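Local coordinates for tRNA (uracil(54)-C(5))-methyltransferase (Pyrococcus abyssi, PDB 2JJQ), which transfers a methyl group from S-adenosyl-L-methionine to C5 of uridine 54 in tRNA, giving 5-methyluridine, at residues 160-171 with 192-201. Numbering follows the deposited sequence.
Sequences FGKTSREAIERL and LRYMVLREGK
Ala-167 faces Leu-197 at the tightest point between helix 162-171 and strand 192-199. Ala-167 CB sits against both methyls of Leu-197, 3.3 Å from Leu-197 CD1, which is closer than usual for two carbons. Met-195 fills the next place along the helix. Its bend at chi3 (71°) turns CE toward Ala-167 and Ile-168. Met-195 CE lies 3.7 Å from Ala-167 CB and also meets Ile-168 CG1. Leu-171 meets Met-195 tip to tip, its CD2 3.7 Å from Met-195 CE. Packing is looser at Leu-192, where Leu-171 CD1 and Leu-192 CD2 are 4.1 Å apart.

Thr-163, Glu-199 and Lys-201 form a polar, partly exposed end. The Phe-160 ring beside them is buried. Its CZ meets Leu-197 CB and Glu-199 CG, with ring and carboxylate planes 17° apart. Thr-163 OG1 donates to Glu-199 OE1 at 2.8 Å, on the syn side and 24° out of the carboxylate plane. Glu-199 OE2 takes Lys-201 NZ through its anti lone pair in a 2.7 Å salt bridge. A water links the same oxygen to Phe-160 O and Thr-163 N. Lys-201 NZ also stands over the Phe-160 ring, 4.6 Å from its centroid, a cation-pi contact. Carbonyls of Gly-126 and Arg-128 bind this ammonium too.

Ser-164 OG bonds the backbone N of Cys-157, a probable [4Fe-4S] ligand. Helix 162-178 thus packs on one face of a mixed, mostly antiparallel sheet, separate from that of the C-terminal catalytic domain.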
ATOM      1  N   PHE A 160      -2.386   6.809 -10.115  1.00 19.47           N
ATOM      2  CA  PHE A 160      -1.234   7.652  -9.780  1.00 20.04           C
ATOM      3  C   PHE A 160      -1.453   9.103 -10.215  1.00 20.40           C
ATOM      4  O   PHE A 160      -1.178  10.044  -9.472  1.00 20.54           O
ATOM      5  CB  PHE A 160       0.023   7.077 -10.426  1.00 21.45           C
ATOM      6  CG  PHE A 160       1.282   7.779 -10.001  1.00 19.93           C
ATOM      7  CD1 PHE A 160       2.004   7.306  -8.904  1.00 19.96           C
ATOM      8  CD2 PHE A 160       1.726   8.927 -10.671  1.00 21.44           C
ATOM      9  CE1 PHE A 160       3.160   7.945  -8.468  1.00 17.03           C
ATOM     10  CE2 PHE A 160       2.927   9.580 -10.262  1.00 20.26           C
ATOM     11  CZ  PHE A 160       3.609   9.091  -9.117  1.00 16.71           C
ATOM     12  N   GLY A 161      -1.941   9.287 -11.450  1.00 19.99           N
ATOM     13  CA  GLY A 161      -2.306  10.596 -11.938  1.00 19.45           C
ATOM     14  C   GLY A 161      -1.451  11.001 -13.133  1.00 19.40           C
ATOM     15  O   GLY A 161      -0.609  10.215 -13.638  1.00 18.09           O
ATOM     16  N   LYS A 162      -1.649  12.245 -13.547  1.00 20.08           N
ATOM     17  CA  LYS A 162      -1.073  12.758 -14.798  1.00 21.12           C
ATOM     18  C   LYS A 162       0.433  12.725 -14.872  1.00 20.48           C
ATOM     19  O   LYS A 162       0.967  12.709 -15.954  1.00 20.74           O
ATOM     20  CB  LYS A 162      -1.491  14.203 -15.042  1.00 22.57           C
ATOM     21  CG  LYS A 162      -1.341  15.098 -13.839  1.00 27.34           C
ATOM     22  CD  LYS A 162      -1.224  16.574 -14.266  1.00 36.30           C
ATOM     23  CE  LYS A 162      -1.354  17.521 -13.078  1.00 40.85           C
ATOM     24  NZ  LYS A 162      -1.337  18.951 -13.527  1.00 44.15           N
ATOM     25  N   THR A 163       1.118  12.786 -13.732  1.00 19.46           N
ATOM     26  CA  THR A 163       2.582  12.659 -13.754  1.00 19.97           C
ATOM     27  C   THR A 163       2.984  11.403 -14.471  1.00 19.46           C
ATOM     28  O   THR A 163       4.055  11.366 -15.046  1.00 19.27           O
ATOM     29  CB  THR A 163       3.165  12.674 -12.319  1.00 19.87           C
ATOM     30  OG1 THR A 163       2.804  13.914 -11.725  1.00 18.60           O
ATOM     31  CG2 THR A 163       4.679  12.549 -12.294  1.00 18.36           C
ATOM     32  N   SER A 164       2.170  10.348 -14.406  1.00 19.89           N
ATOM     33  CA  SER A 164       2.621   9.074 -14.988  1.00 20.44           C
ATOM     34  C   SER A 164       2.650   9.200 -16.519  1.00 19.69           C
ATOM     35  O   SER A 164       3.538   8.735 -17.167  1.00 19.82           O
ATOM     36  CB  SER A 164       1.731   7.891 -14.542  1.00 20.82           C
ATOM     37  OG  SER A 164       0.396   8.095 -14.974  1.00 23.14           O
ATOM     38  N   ARG A 165       1.667   9.870 -17.080  1.00 21.08           N
ATOM     39  CA  ARG A 165       1.631  10.144 -18.538  1.00 21.55           C
ATOM     40  C   ARG A 165       2.912  10.848 -19.031  1.00 21.47           C
ATOM     41  O   ARG A 165       3.574  10.403 -20.001  1.00 22.76           O
ATOM     42  CB  ARG A 165       0.404  11.027 -18.850  1.00 21.37           C
ATOM     43  CG  ARG A 165       0.205  11.235 -20.392  1.00 24.19           C
ATOM     44  CD  ARG A 165      -1.125  11.928 -20.694  1.00 30.11           C
ATOM     45  NE  ARG A 165      -2.240  10.996 -20.576  1.00 37.18           N
ATOM     46  CZ  ARG A 165      -2.610  10.121 -21.525  1.00 39.11           C
ATOM     47  NH1 ARG A 165      -1.965  10.055 -22.691  1.00 39.34           N
ATOM     48  NH2 ARG A 165      -3.642   9.310 -21.309  1.00 38.60           N
ATOM     49  N   GLU A 166       3.296  11.914 -18.322  1.00 22.89           N
ATOM     50  CA  GLU A 166       4.537  12.630 -18.585  1.00 22.66           C
ATOM     51  C   GLU A 166       5.795  11.723 -18.447  1.00 21.27           C
ATOM     52  O   GLU A 166       6.715  11.742 -19.301  1.00 20.22           O
ATOM     53  CB  GLU A 166       4.686  13.883 -17.687  1.00 24.27           C
ATOM     54  CG  GLU A 166       6.194  14.339 -17.680  1.00 27.85           C
ATOM     55  CD  GLU A 166       6.500  15.666 -16.954  1.00 33.34           C
ATOM     56  OE1 GLU A 166       5.599  16.253 -16.313  1.00 34.47           O
ATOM     57  OE2 GLU A 166       7.684  16.101 -17.013  1.00 35.05           O
ATOM     58  N   ALA A 167       5.862  10.922 -17.392  1.00 19.60           N
ATOM     59  CA  ALA A 167       7.032  10.079 -17.202  1.00 18.40           C
ATOM     60  C   ALA A 167       7.131   9.058 -18.308  1.00 17.70           C
ATOM     61  O   ALA A 167       8.202   8.790 -18.814  1.00 16.75           O
ATOM     62  CB  ALA A 167       6.993   9.374 -15.806  1.00 18.39           C
ATOM     63  N   ILE A 168       5.996   8.453 -18.641  1.00 18.00           N
ATOM     64  CA  ILE A 168       5.968   7.466 -19.687  1.00 18.48           C
ATOM     65  C   ILE A 168       6.395   8.129 -21.001  1.00 18.61           C
ATOM     66  O   ILE A 168       7.249   7.637 -21.720  1.00 18.28           O
ATOM     67  CB  ILE A 168       4.600   6.769 -19.752  1.00 19.44           C
ATOM     68  CG1 ILE A 168       4.428   5.890 -18.491  1.00 19.60           C
ATOM     69  CG2 ILE A 168       4.548   5.800 -20.951  1.00 18.97           C
ATOM     70  CD1 ILE A 168       2.974   5.397 -18.312  1.00 21.64           C
ATOM     71  N   GLU A 169       5.842   9.282 -21.299  1.00 19.54           N
ATOM     72  CA  GLU A 169       6.220   9.862 -22.575  1.00 21.49           C
ATOM     73  C   GLU A 169       7.710  10.229 -22.631  1.00 20.77           C
ATOM     74  O   GLU A 169       8.361   9.940 -23.638  1.00 21.22           O
ATOM     75  CB  GLU A 169       5.294  11.013 -22.941  1.00 22.10           C
ATOM     76  CG  GLU A 169       5.519  12.305 -22.240  1.00 31.24           C
ATOM     77  CD  GLU A 169       4.568  13.384 -22.779  1.00 39.76           C
ATOM     78  OE1 GLU A 169       3.335  13.228 -22.601  1.00 42.85           O
ATOM     79  OE2 GLU A 169       5.058  14.361 -23.400  1.00 42.86           O
ATOM     80  N   ARG A 170       8.278  10.781 -21.543  1.00 20.61           N
ATOM     81  CA  ARG A 170       9.718  11.037 -21.507  1.00 20.27           C
ATOM     82  C   ARG A 170      10.513   9.744 -21.578  1.00 19.06           C
ATOM     83  O   ARG A 170      11.616   9.692 -22.118  1.00 18.87           O
ATOM     84  CB  ARG A 170      10.136  11.763 -20.243  1.00 20.26           C
ATOM     85  CG  ARG A 170       9.393  13.044 -19.921  1.00 24.05           C
ATOM     86  CD  ARG A 170       9.725  14.156 -20.823  1.00 31.83           C
ATOM     87  NE  ARG A 170       9.246  15.417 -20.211  1.00 36.65           N
ATOM     88  CZ  ARG A 170      10.060  16.272 -19.600  1.00 36.09           C
ATOM     89  NH1 ARG A 170      11.348  15.989 -19.555  1.00 31.52           N
ATOM     90  NH2 ARG A 170       9.604  17.410 -19.080  1.00 38.45           N
ATOM     91  N   LEU A 171       9.982   8.695 -20.959  1.00 18.65           N
ATOM     92  CA  LEU A 171      10.750   7.470 -20.913  1.00 18.52           C
ATOM     93  C   LEU A 171      10.930   6.948 -22.341  1.00 18.35           C
ATOM     94  O   LEU A 171      11.992   6.448 -22.713  1.00 17.42           O
ATOM     95  CB  LEU A 171      10.015   6.406 -20.069  1.00 18.29           C
ATOM     96  CG  LEU A 171      10.737   5.051 -20.012  1.00 19.67           C
ATOM     97  CD1 LEU A 171      12.216   5.083 -19.580  1.00 20.59           C
ATOM     98  CD2 LEU A 171       9.907   4.081 -19.090  1.00 21.35           C
ATOM     99  N   LEU A 192      17.199  -2.327 -19.065  1.00 17.87           N
ATOM    100  CA  LEU A 192      16.219  -1.586 -18.281  1.00 20.02           C
ATOM    101  C   LEU A 192      15.015  -2.489 -17.888  1.00 19.75           C
ATOM    102  O   LEU A 192      14.402  -3.107 -18.751  1.00 19.98           O
ATOM    103  CB  LEU A 192      15.778  -0.341 -19.093  1.00 20.73           C
ATOM    104  CG  LEU A 192      14.818   0.674 -18.504  1.00 24.65           C
ATOM    105  CD1 LEU A 192      15.322   1.111 -17.108  1.00 24.98           C
ATOM    106  CD2 LEU A 192      14.721   1.878 -19.479  1.00 25.33           C
ATOM    107  N   ARG A 193      14.674  -2.558 -16.599  1.00 18.98           N
ATOM    108  CA  ARG A 193      13.591  -3.463 -16.143  1.00 18.17           C
ATOM    109  C   ARG A 193      12.330  -2.704 -15.658  1.00 17.41           C
ATOM    110  O   ARG A 193      11.221  -3.032 -16.084  1.00 17.05           O
ATOM    111  CB  ARG A 193      14.101  -4.413 -15.056  1.00 17.21           C
ATOM    112  CG  ARG A 193      15.325  -5.244 -15.473  1.00 18.28           C
ATOM    113  CD  ARG A 193      14.951  -6.116 -16.709  1.00 19.69           C
ATOM    114  NE  ARG A 193      16.041  -6.898 -17.304  1.00 23.05           N
ATOM    115  CZ  ARG A 193      16.281  -8.173 -17.005  1.00 22.21           C
ATOM    116  NH1 ARG A 193      15.542  -8.759 -16.084  1.00 24.04           N
ATOM    117  NH2 ARG A 193      17.272  -8.836 -17.595  1.00 22.77           N
ATOM    118  N   TYR A 194      12.491  -1.719 -14.762  1.00 15.45           N
ATOM    119  CA  TYR A 194      11.352  -0.982 -14.208  1.00 13.94           C
ATOM    120  C   TYR A 194      11.644   0.504 -14.159  1.00 14.73           C
ATOM    121  O   TYR A 194      12.808   0.905 -13.933  1.00 14.44           O
ATOM    122  CB  TYR A 194      11.036  -1.425 -12.739  1.00 14.60           C
ATOM    123  CG  TYR A 194      10.473  -2.827 -12.622  1.00 14.65           C
ATOM    124  CD1 TYR A 194       9.114  -3.059 -12.750  1.00 18.23           C
ATOM    125  CD2 TYR A 194      11.311  -3.901 -12.375  1.00 16.32           C
ATOM    126  CE1 TYR A 194       8.605  -4.336 -12.670  1.00 17.46           C
ATOM    127  CE2 TYR A 194      10.801  -5.226 -12.277  1.00 19.73           C
ATOM    128  CZ  TYR A 194       9.437  -5.416 -12.429  1.00 21.12           C
ATOM    129  OH  TYR A 194       8.905  -6.689 -12.355  1.00 20.24           O
ATOM    130  N   MET A 195      10.587   1.305 -14.301  1.00 13.86           N
ATOM    131  CA  MET A 195      10.631   2.711 -13.953  1.00 15.10           C
ATOM    132  C   MET A 195       9.672   2.817 -12.767  1.00 14.79           C
ATOM    133  O   MET A 195       8.488   2.561 -12.931  1.00 13.92           O
ATOM    134  CB  MET A 195      10.078   3.585 -15.077  1.00 14.56           C
ATOM    135  CG  MET A 195       9.855   5.062 -14.612  1.00 18.02           C
ATOM    136  SD  MET A 195       9.594   6.279 -15.923  1.00 19.52           S
ATOM    137  CE  MET A 195       7.950   5.827 -16.513  1.00 16.56           C
ATOM    138  N   VAL A 196      10.195   3.136 -11.589  1.00 13.92           N
ATOM    139  CA  VAL A 196       9.309   3.303 -10.417  1.00 14.36           C
ATOM    140  C   VAL A 196       9.106   4.789 -10.214  1.00 15.09           C
ATOM    141  O   VAL A 196      10.092   5.553 -10.170  1.00 15.01           O
ATOM    142  CB  VAL A 196       9.944   2.702  -9.141  1.00 15.47           C
ATOM    143  CG1 VAL A 196       9.024   3.031  -7.883  1.00 14.14           C
ATOM    144  CG2 VAL A 196      10.221   1.195  -9.276  1.00 15.92           C
ATOM    145  N   LEU A 197       7.863   5.239 -10.145  1.00 13.48           N
ATOM    146  CA  LEU A 197       7.597   6.660 -10.047  1.00 14.53           C
ATOM    147  C   LEU A 197       7.025   6.917  -8.659  1.00 14.77           C
ATOM    148  O   LEU A 197       6.161   6.175  -8.201  1.00 13.33           O
ATOM    149  CB  LEU A 197       6.560   7.054 -11.104  1.00 16.46           C
ATOM    150  CG  LEU A 197       7.055   7.294 -12.520  1.00 22.62           C
ATOM    151  CD1 LEU A 197       5.831   7.394 -13.480  1.00 26.73           C
ATOM    152  CD2 LEU A 197       7.818   8.648 -12.502  1.00 23.42           C
ATOM    153  N   ARG A 198       7.520   7.942  -7.976  1.00 12.76           N
ATOM    154  CA  ARG A 198       6.938   8.332  -6.701  1.00 12.83           C
ATOM    155  C   ARG A 198       6.653   9.805  -6.708  1.00 12.67           C
ATOM    156  O   ARG A 198       7.359  10.584  -7.399  1.00 12.90           O
ATOM    157  CB  ARG A 198       7.888   7.960  -5.552  1.00 10.82           C
ATOM    158  CG  ARG A 198       8.208   6.466  -5.569  1.00 14.60           C
ATOM    159  CD  ARG A 198       9.018   5.996  -4.385  1.00 18.61           C
ATOM    160  NE  ARG A 198       8.134   5.922  -3.218  1.00 22.68           N
ATOM    161  CZ  ARG A 198       8.399   5.239  -2.110  1.00 25.01           C
ATOM    162  NH1 ARG A 198       9.541   4.565  -1.992  1.00 20.26           N
ATOM    163  NH2 ARG A 198       7.517   5.270  -1.119  1.00 19.58           N
ATOM    164  N   GLU A 199       5.629  10.236  -5.965  1.00 11.78           N
ATOM    165  CA  GLU A 199       5.445  11.664  -5.846  1.00 14.26           C
ATOM    166  C   GLU A 199       4.808  12.078  -4.540  1.00 13.96           C
ATOM    167  O   GLU A 199       4.074  11.291  -3.924  1.00 15.29           O
ATOM    168  CB  GLU A 199       4.671  12.269  -7.034  1.00 15.54           C
ATOM    169  CG  GLU A 199       3.236  12.133  -7.013  1.00 19.41           C
ATOM    170  CD  GLU A 199       2.567  12.781  -8.256  1.00 23.10           C
ATOM    171  OE1 GLU A 199       3.208  13.592  -8.983  1.00 21.50           O
ATOM    172  OE2 GLU A 199       1.394  12.448  -8.502  1.00 20.21           O
ATOM    173  N   GLY A 200       5.105  13.290  -4.123  1.00 12.55           N
ATOM    174  CA  GLY A 200       4.491  13.834  -2.898  1.00 13.10           C
ATOM    175  C   GLY A 200       3.263  14.564  -3.362  1.00 13.56           C
ATOM    176  O   GLY A 200       3.356  15.575  -4.116  1.00 15.88           O
ATOM    177  N   LYS A 201       2.104  14.077  -2.965  1.00 13.15           N
ATOM    178  CA  LYS A 201       0.839  14.750  -3.422  1.00 15.49           C
ATOM    179  C   LYS A 201       0.729  16.174  -2.863  1.00 16.47           C
ATOM    180  O   LYS A 201       0.159  17.067  -3.536  1.00 17.95           O
ATOM    181  CB  LYS A 201      -0.392  13.931  -3.019  1.00 14.63           C
ATOM    182  CG  LYS A 201      -0.376  12.503  -3.573  1.00 15.41           C
ATOM    183  CD  LYS A 201      -0.308  12.487  -5.115  1.00 18.09           C
ATOM    184  CE  LYS A 201      -0.204  11.082  -5.613  1.00 18.70           C
ATOM    185  NZ  LYS A 201      -0.441  11.002  -7.057  1.00 18.06           N
TER
HETATM  186  O   HOH W   1       0.169  12.576 -10.880  1.00 21.52           O